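Local coordinates for major capsid protein (Faustovirus, PDB 5J7O), which forms, as a trimer of double jelly-roll subunits, the capsomers that probably build the capsid shell of this large double-stranded DNA virus, at residues C178-L183 and M208-H213; W465-W468 and S473-N476. All coordinates share one frame; numbering follows the deposited sequence.

Contact 1. Residues C178-L183 and M208-H213; sequences CEYPGL and MYNKFH
Tyr180 and Leu183 of residues 178-183 both reach Asn210, in the last turn of helix 203-212, and between them these three residues make the whole contact. Tyr180 comes first along the chain. It is the N-cap residue of helix 181-185, and its carbonyl O receives the amide of Leu183 in the opening turn. Its ring lies with one face toward the amide of Asn210: ND2 sits 3.7 Å above the plane, displaced toward the rim by the hydroxyl end, while OD1, above the same face but out past the rim, is 3.5 Å from Tyr180 CE1. Ring and amide planes are 60° apart, and no hydrogen bond joins the two side chains. Within the first turn of the helix, Leu183 brings a single methyl, CD1, to 3.6 Å from Asn210 CB. The amide is thus approached by the aromatic ring and its aliphatic stem by the leucine. Asn210 points its CG away from its own backbone N (chi1 177°), which carries the amide out from its helix to the tyrosine. The strongest polar partner of OD1 lies outside both segments: Trp222 NE1 donates to it and probably helps fix which end of the amide faces which part of the ring. With only 127 Å² buried in all, the contact is small and made by side chains alone. Helix 216-225 closes the junction, Trp222 touching Leu183 and Lys223 touching Tyr180, and strands 186-193 and 196-202 form the antiparallel hairpin that links the two helices in this double jelly-roll subunit.

Contact 2. Residues W465-W468 and S473-N476; sequences WRDW and SVTN
Arg466 NH2 donates to Asn476 OD1 at 2.9 Å, the strongest bond across this junction between the short helix 464-467 and the start of strand 473-490, which, within the chain, is an outermost strand of a mixed sheet in the double jelly-roll subunit. The same oxygen takes a second, weak bond from NH1 of the arginine, so the amide O is held at the edge of the guanidinium, somewhat off its plane. Guanidinium and amide planes are 39° apart. On its other edge the guanidinium grips its sequence neighbour Asp467 side-on: NE, at 3.0 Å, and NH2 both donate to Asp467 OD1, which lies almost exactly in the guanidinium plane. This salt bridge probably fixes the rotation of the head group and steers NH2 to the strand, helped by a bend in the arginine chain at chi3 (70°). A water extends the polar network. It donates to Asp467 OD2 at 2.6 Å and to the backbone O of Val474, and accepts a weak bond from Asn476 ND2; OD2 has a further partner in Asn461 ND2. The carboxylate is therefore tied to the arginine through one oxygen and to the strand, via water, through the other. Val474 supplies the apolar part, packing against both members of the ion pair and, on its own sheet, against Pro518 of strand 503-521, which Arg466 also touches. Its CB rests 3.7 Å from Asp467 OD1, and its CG1 methyl meets Arg466 NH2 obliquely at 3.3 Å.

Overall arrangement
Contact 1 and contact 2 lie 15 Å apart between centres and follow one another in sequence, yet residues 178-183 join them directly. Glu179 N is 2.8 Å from Trp465 O, and Glu179 O is 2.8 Å from Trp468 NE1, both probable hydrogen bonds. The side chain of Glu179 packs along Arg466, its OE1 lying 3.5 Å from Arg466 CG. Helix 464-467 thus faces the 178-183 turn on one side and strand 473-490 on another. His469, just beyond it, stacks edge-to-face on Tyr180. The surroundings reach into the trimer too: Tyr209 packs on Trp551 of the second subunit, Trp465 on Arg274 of the third.

Contact 1. Residues C178-L183 and M208-H213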
ATOM      1  N   CYS B 178     -22.728  -2.932  -3.703  1.00 35.94           N
ATOM      2  CA  CYS B 178     -22.165  -3.041  -2.369  1.00 33.15           C
ATOM      3  C   CYS B 178     -20.692  -3.429  -2.462  1.00 31.56           C
ATOM      4  O   CYS B 178     -20.218  -3.929  -3.486  1.00 31.35           O
ATOM      5  CB  CYS B 178     -22.935  -4.065  -1.547  1.00 33.63           C
ATOM      6  SG  CYS B 178     -22.679  -5.776  -2.063  1.00 36.25           S
ATOM      7  N   GLU B 179     -19.952  -3.154  -1.393  1.00 31.46           N
ATOM      8  CA  GLU B 179     -18.546  -3.529  -1.367  1.00 31.16           C
ATOM      9  C   GLU B 179     -18.416  -5.045  -1.352  1.00 28.29           C
ATOM     10  O   GLU B 179     -19.178  -5.746  -0.678  1.00 23.53           O
ATOM     11  CB  GLU B 179     -17.843  -2.914  -0.161  1.00 32.64           C
ATOM     12  CG  GLU B 179     -17.555  -1.432  -0.323  1.00 34.15           C
ATOM     13  CD  GLU B 179     -16.594  -0.905   0.719  1.00 37.41           C
ATOM     14  OE1 GLU B 179     -16.608  -1.422   1.855  1.00 37.40           O
ATOM     15  OE2 GLU B 179     -15.819   0.020   0.398  1.00 39.62           O
ATOM     16  N   TYR B 180     -17.455  -5.542  -2.123  1.00 25.96           N
ATOM     17  CA  TYR B 180     -17.227  -6.971  -2.298  1.00 27.81           C
ATOM     18  C   TYR B 180     -18.505  -7.700  -2.722  1.00 31.17           C
ATOM     19  O   TYR B 180     -18.981  -8.595  -2.017  1.00 32.59           O
ATOM     20  CB  TYR B 180     -16.646  -7.577  -1.029  1.00 25.81           C
ATOM     21  CG  TYR B 180     -15.376  -6.876  -0.609  1.00 26.18           C
ATOM     22  CD1 TYR B 180     -14.182  -7.123  -1.269  1.00 27.78           C
ATOM     23  CD2 TYR B 180     -15.374  -5.948   0.425  1.00 24.87           C
ATOM     24  CE1 TYR B 180     -13.017  -6.482  -0.905  1.00 28.99           C
ATOM     25  CE2 TYR B 180     -14.211  -5.300   0.797  1.00 27.21           C
ATOM     26  CZ  TYR B 180     -13.035  -5.571   0.128  1.00 29.73           C
ATOM     27  OH  TYR B 180     -11.873  -4.933   0.490  1.00 32.38           O
ATOM     28  N   PRO B 181     -19.080  -7.343  -3.878  1.00 29.67           N
ATOM     29  CA  PRO B 181     -20.348  -7.974  -4.281  1.00 29.46           C
ATOM     30  C   PRO B 181     -20.229  -9.472  -4.472  1.00 30.79           C
ATOM     31  O   PRO B 181     -21.175 -10.207  -4.170  1.00 33.69           O
ATOM     32  CB  PRO B 181     -20.697  -7.260  -5.598  1.00 30.59           C
ATOM     33  CG  PRO B 181     -19.784  -6.068  -5.676  1.00 31.15           C
ATOM     34  CD  PRO B 181     -18.558  -6.438  -4.913  1.00 29.82           C
ATOM     35  N   GLY B 182     -19.083  -9.946  -4.961  1.00 31.18           N
ATOM     36  CA  GLY B 182     -18.917 -11.374  -5.155  1.00 32.14           C
ATOM     37  C   GLY B 182     -18.928 -12.146  -3.854  1.00 32.43           C
ATOM     38  O   GLY B 182     -19.232 -13.340  -3.837  1.00 32.73           O
ATOM     39  N   LEU B 183     -18.610 -11.478  -2.745  1.00 32.10           N
ATOM     40  CA  LEU B 183     -18.629 -12.163  -1.460  1.00 33.18           C
ATOM     41  C   LEU B 183     -20.034 -12.221  -0.878  1.00 33.37           C
ATOM     42  O   LEU B 183     -20.413 -13.233  -0.280  1.00 32.56           O
ATOM     43  CB  LEU B 183     -17.673 -11.480  -0.483  1.00 32.45           C
ATOM     44  CG  LEU B 183     -16.196 -11.507  -0.872  1.00 32.07           C
ATOM     45  CD1 LEU B 183     -15.336 -10.979   0.259  1.00 31.06           C
ATOM     46  CD2 LEU B 183     -15.770 -12.914  -1.265  1.00 31.57           C
ATOM     47  N   MET B 208     -14.517 -13.370   6.249  1.00 38.22           N
ATOM     48  CA  MET B 208     -13.408 -13.738   7.123  1.00 39.16           C
ATOM     49  C   MET B 208     -12.161 -14.055   6.310  1.00 39.60           C
ATOM     50  O   MET B 208     -11.048 -13.668   6.687  1.00 38.99           O
ATOM     51  CB  MET B 208     -13.794 -14.929   8.000  1.00 40.04           C
ATOM     52  CG  MET B 208     -14.857 -14.625   9.041  1.00 41.09           C
ATOM     53  SD  MET B 208     -14.384 -13.300  10.166  1.00 42.01           S
ATOM     54  CE  MET B 208     -15.720 -13.376  11.356  1.00 42.68           C
ATOM     55  N   TYR B 209     -12.329 -14.757   5.186  1.00 38.93           N
ATOM     56  CA  TYR B 209     -11.206 -15.009   4.289  1.00 36.76           C
ATOM     57  C   TYR B 209     -10.695 -13.713   3.676  1.00 36.13           C
ATOM     58  O   TYR B 209      -9.480 -13.519   3.540  1.00 35.94           O
ATOM     59  CB  TYR B 209     -11.624 -15.994   3.196  1.00 35.79           C
ATOM     60  CG  TYR B 209     -10.504 -16.416   2.271  1.00 36.55           C
ATOM     61  CD1 TYR B 209     -10.129 -15.623   1.191  1.00 35.29           C
ATOM     62  CD2 TYR B 209      -9.829 -17.613   2.467  1.00 37.33           C
ATOM     63  CE1 TYR B 209      -9.109 -16.005   0.344  1.00 35.52           C
ATOM     64  CE2 TYR B 209      -8.809 -18.005   1.622  1.00 35.66           C
ATOM     65  CZ  TYR B 209      -8.453 -17.197   0.563  1.00 34.55           C
ATOM     66  OH  TYR B 209      -7.438 -17.581  -0.281  1.00 33.68           O
ATOM     67  N   ASN B 210     -11.609 -12.818   3.291  1.00 36.47           N
ATOM     68  CA  ASN B 210     -11.205 -11.531   2.733  1.00 35.56           C
ATOM     69  C   ASN B 210     -10.339 -10.746   3.710  1.00 34.67           C
ATOM     70  O   ASN B 210      -9.450  -9.997   3.291  1.00 34.49           O
ATOM     71  CB  ASN B 210     -12.450 -10.727   2.347  1.00 38.05           C
ATOM     72  CG  ASN B 210     -12.119  -9.345   1.818  1.00 41.84           C
ATOM     73  OD1 ASN B 210     -11.582  -9.198   0.721  1.00 42.92           O
ATOM     74  ND2 ASN B 210     -12.459  -8.321   2.592  1.00 43.63           N
ATOM     75  N   LYS B 211     -10.568 -10.922   5.013  1.00 34.02           N
ATOM     76  CA  LYS B 211      -9.837 -10.148   6.008  1.00 32.73           C
ATOM     77  C   LYS B 211      -8.512 -10.796   6.397  1.00 33.64           C
ATOM     78  O   LYS B 211      -7.557 -10.084   6.724  1.00 35.35           O
ATOM     79  CB  LYS B 211     -10.699  -9.952   7.259  1.00 30.55           C
ATOM     80  CG  LYS B 211     -12.002  -9.186   7.036  1.00 27.02           C
ATOM     81  CD  LYS B 211     -12.906  -9.272   8.261  1.00 25.91           C
ATOM     82  CE  LYS B 211     -14.346  -8.896   7.936  1.00 27.05           C
ATOM     83  NZ  LYS B 211     -14.496  -7.464   7.550  1.00 25.21           N
ATOM     84  N   PHE B 212      -8.421 -12.127   6.354  1.00 33.40           N
ATOM     85  CA  PHE B 212      -7.304 -12.831   6.971  1.00 34.28           C
ATOM     86  C   PHE B 212      -6.368 -13.534   5.999  1.00 35.77           C
ATOM     87  O   PHE B 212      -5.269 -13.917   6.411  1.00 35.58           O
ATOM     88  CB  PHE B 212      -7.820 -13.871   7.977  1.00 33.49           C
ATOM     89  CG  PHE B 212      -8.253 -13.288   9.288  1.00 33.94           C
ATOM     90  CD1 PHE B 212      -7.318 -12.889  10.229  1.00 34.70           C
ATOM     91  CD2 PHE B 212      -9.598 -13.152   9.586  1.00 32.92           C
ATOM     92  CE1 PHE B 212      -7.718 -12.356  11.440  1.00 34.59           C
ATOM     93  CE2 PHE B 212     -10.004 -12.621  10.794  1.00 34.12           C
ATOM     94  CZ  PHE B 212      -9.063 -12.221  11.723  1.00 34.40           C
ATOM     95  N   HIS B 213      -6.756 -13.735   4.738  1.00 36.11           N
ATOM     96  CA  HIS B 213      -5.959 -14.612   3.887  1.00 35.62           C
ATOM     97  C   HIS B 213      -5.730 -14.031   2.497  1.00 37.95           C
ATOM     98  O   HIS B 213      -5.518 -14.782   1.538  1.00 39.34           O
ATOM     99  CB  HIS B 213      -6.608 -15.992   3.776  1.00 33.70           C
ATOM    100  CG  HIS B 213      -6.867 -16.640   5.099  1.00 34.09           C
ATOM    101  ND1 HIS B 213      -5.857 -16.963   5.979  1.00 34.08           N
ATOM    102  CD2 HIS B 213      -8.022 -17.015   5.698  1.00 35.17           C
ATOM    103  CE1 HIS B 213      -6.378 -17.514   7.060  1.00 34.86           C
ATOM    104  NE2 HIS B 213      -7.690 -17.558   6.916  1.00 35.16           N
TER

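Contact 2. Residues W465-W468 and S473-N476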
ATOM      1  N   TRP B 465     -24.507  -0.795   2.118  1.00 41.63           N
ATOM      2  CA  TRP B 465     -23.670  -1.202   0.994  1.00 41.11           C
ATOM      3  C   TRP B 465     -22.200  -1.314   1.383  1.00 41.49           C
ATOM      4  O   TRP B 465     -21.450  -2.056   0.738  1.00 41.23           O
ATOM      5  CB  TRP B 465     -23.826  -0.208  -0.160  1.00 40.13           C
ATOM      6  CG  TRP B 465     -23.289   1.155   0.155  1.00 39.14           C
ATOM      7  CD1 TRP B 465     -23.960   2.184   0.748  1.00 38.47           C
ATOM      8  CD2 TRP B 465     -21.966   1.638  -0.109  1.00 38.17           C
ATOM      9  NE1 TRP B 465     -23.138   3.279   0.869  1.00 37.53           N
ATOM     10  CE2 TRP B 465     -21.907   2.969   0.350  1.00 38.05           C
ATOM     11  CE3 TRP B 465     -20.825   1.074  -0.689  1.00 40.17           C
ATOM     12  CZ2 TRP B 465     -20.754   3.744   0.249  1.00 39.27           C
ATOM     13  CZ3 TRP B 465     -19.683   1.845  -0.789  1.00 41.03           C
ATOM     14  CH2 TRP B 465     -19.656   3.165  -0.323  1.00 40.26           C
ATOM     15  N   ARG B 466     -21.778  -0.592   2.417  1.00 40.90           N
ATOM     16  CA  ARG B 466     -20.399  -0.583   2.895  1.00 39.28           C
ATOM     17  C   ARG B 466     -20.212  -1.309   4.219  1.00 39.01           C
ATOM     18  O   ARG B 466     -19.215  -2.011   4.398  1.00 38.82           O
ATOM     19  CB  ARG B 466     -19.914   0.864   3.043  1.00 38.43           C
ATOM     20  CG  ARG B 466     -18.476   1.018   3.494  1.00 37.74           C
ATOM     21  CD  ARG B 466     -18.241   2.418   4.032  1.00 35.68           C
ATOM     22  NE  ARG B 466     -18.933   2.629   5.300  1.00 35.58           N
ATOM     23  CZ  ARG B 466     -19.107   3.815   5.872  1.00 35.35           C
ATOM     24  NH1 ARG B 466     -18.647   4.913   5.286  1.00 36.12           N
ATOM     25  NH2 ARG B 466     -19.747   3.908   7.029  1.00 33.75           N
ATOM     26  N   ASP B 467     -21.156  -1.167   5.150  1.00 39.46           N
ATOM     27  CA  ASP B 467     -20.987  -1.684   6.503  1.00 38.05           C
ATOM     28  C   ASP B 467     -21.275  -3.174   6.634  1.00 35.85           C
ATOM     29  O   ASP B 467     -21.012  -3.737   7.702  1.00 34.54           O
ATOM     30  CB  ASP B 467     -21.894  -0.925   7.477  1.00 39.17           C
ATOM     31  CG  ASP B 467     -21.520   0.537   7.611  1.00 40.81           C
ATOM     32  OD1 ASP B 467     -20.394   0.904   7.213  1.00 41.09           O
ATOM     33  OD2 ASP B 467     -22.350   1.317   8.124  1.00 41.54           O
ATOM     34  N   TRP B 468     -21.796  -3.828   5.592  1.00 35.49           N
ATOM     35  CA  TRP B 468     -22.292  -5.191   5.760  1.00 35.27           C
ATOM     36  C   TRP B 468     -21.178  -6.167   6.128  1.00 31.40           C
ATOM     37  O   TRP B 468     -21.417  -7.125   6.873  1.00 30.25           O
ATOM     38  CB  TRP B 468     -23.014  -5.654   4.493  1.00 36.14           C
ATOM     39  CG  TRP B 468     -22.104  -6.035   3.371  1.00 35.07           C
ATOM     40  CD1 TRP B 468     -21.626  -5.221   2.387  1.00 35.84           C
ATOM     41  CD2 TRP B 468     -21.565  -7.336   3.112  1.00 33.52           C
ATOM     42  NE1 TRP B 468     -20.821  -5.933   1.532  1.00 34.64           N
ATOM     43  CE2 TRP B 468     -20.766  -7.234   1.956  1.00 33.47           C
ATOM     44  CE3 TRP B 468     -21.678  -8.576   3.746  1.00 33.81           C
ATOM     45  CZ2 TRP B 468     -20.085  -8.325   1.422  1.00 33.89           C
ATOM     46  CZ3 TRP B 468     -21.003  -9.658   3.215  1.00 35.23           C
ATOM     47  CH2 TRP B 468     -20.217  -9.525   2.064  1.00 34.88           C
ATOM     48  N   SER B 473     -19.016  -1.196  14.743  1.00 39.31           N
ATOM     49  CA  SER B 473     -19.991  -0.141  14.511  1.00 42.42           C
ATOM     50  C   SER B 473     -19.281   1.033  13.850  1.00 44.92           C
ATOM     51  O   SER B 473     -18.296   1.549  14.390  1.00 45.50           O
ATOM     52  CB  SER B 473     -20.649   0.289  15.819  1.00 44.42           C
ATOM     53  OG  SER B 473     -21.641   1.275  15.589  1.00 46.54           O
ATOM     54  N   VAL B 474     -19.772   1.447  12.687  1.00 44.62           N
ATOM     55  CA  VAL B 474     -19.135   2.482  11.884  1.00 45.37           C
ATOM     56  C   VAL B 474     -20.013   3.724  11.897  1.00 47.00           C
ATOM     57  O   VAL B 474     -21.207   3.654  11.580  1.00 48.39           O
ATOM     58  CB  VAL B 474     -18.885   2.004  10.443  1.00 44.67           C
ATOM     59  CG1 VAL B 474     -17.988   2.989   9.709  1.00 45.50           C
ATOM     60  CG2 VAL B 474     -18.274   0.611  10.443  1.00 42.92           C
ATOM     61  N   THR B 475     -19.423   4.855  12.271  1.00 46.48           N
ATOM     62  CA  THR B 475     -20.052   6.158  12.141  1.00 47.95           C
ATOM     63  C   THR B 475     -19.340   6.956  11.056  1.00 48.54           C
ATOM     64  O   THR B 475     -18.207   6.652  10.674  1.00 50.59           O
ATOM     65  CB  THR B 475     -20.032   6.927  13.469  1.00 47.07           C
ATOM     66  OG1 THR B 475     -18.755   6.769  14.099  1.00 47.48           O
ATOM     67  CG2 THR B 475     -21.123   6.414  14.397  1.00 46.76           C
ATOM     68  N   ASN B 476     -20.020   7.982  10.557  1.00 46.50           N
ATOM     69  CA  ASN B 476     -19.556   8.743   9.403  1.00 43.88           C
ATOM     70  C   ASN B 476     -19.137  10.137   9.847  1.00 42.09           C
ATOM     71  O   ASN B 476     -19.962  10.907  10.352  1.00 43.35           O
ATOM     72  CB  ASN B 476     -20.644   8.812   8.333  1.00 43.80           C
ATOM     73  CG  ASN B 476     -21.137   7.438   7.923  1.00 43.96           C
ATOM     74  OD1 ASN B 476     -20.425   6.685   7.259  1.00 43.03           O
ATOM     75  ND2 ASN B 476     -22.360   7.104   8.319  1.00 43.87           N
TER
HETATM   76  O   HOH W   1     -22.493   3.776   8.849  1.00 30.08           O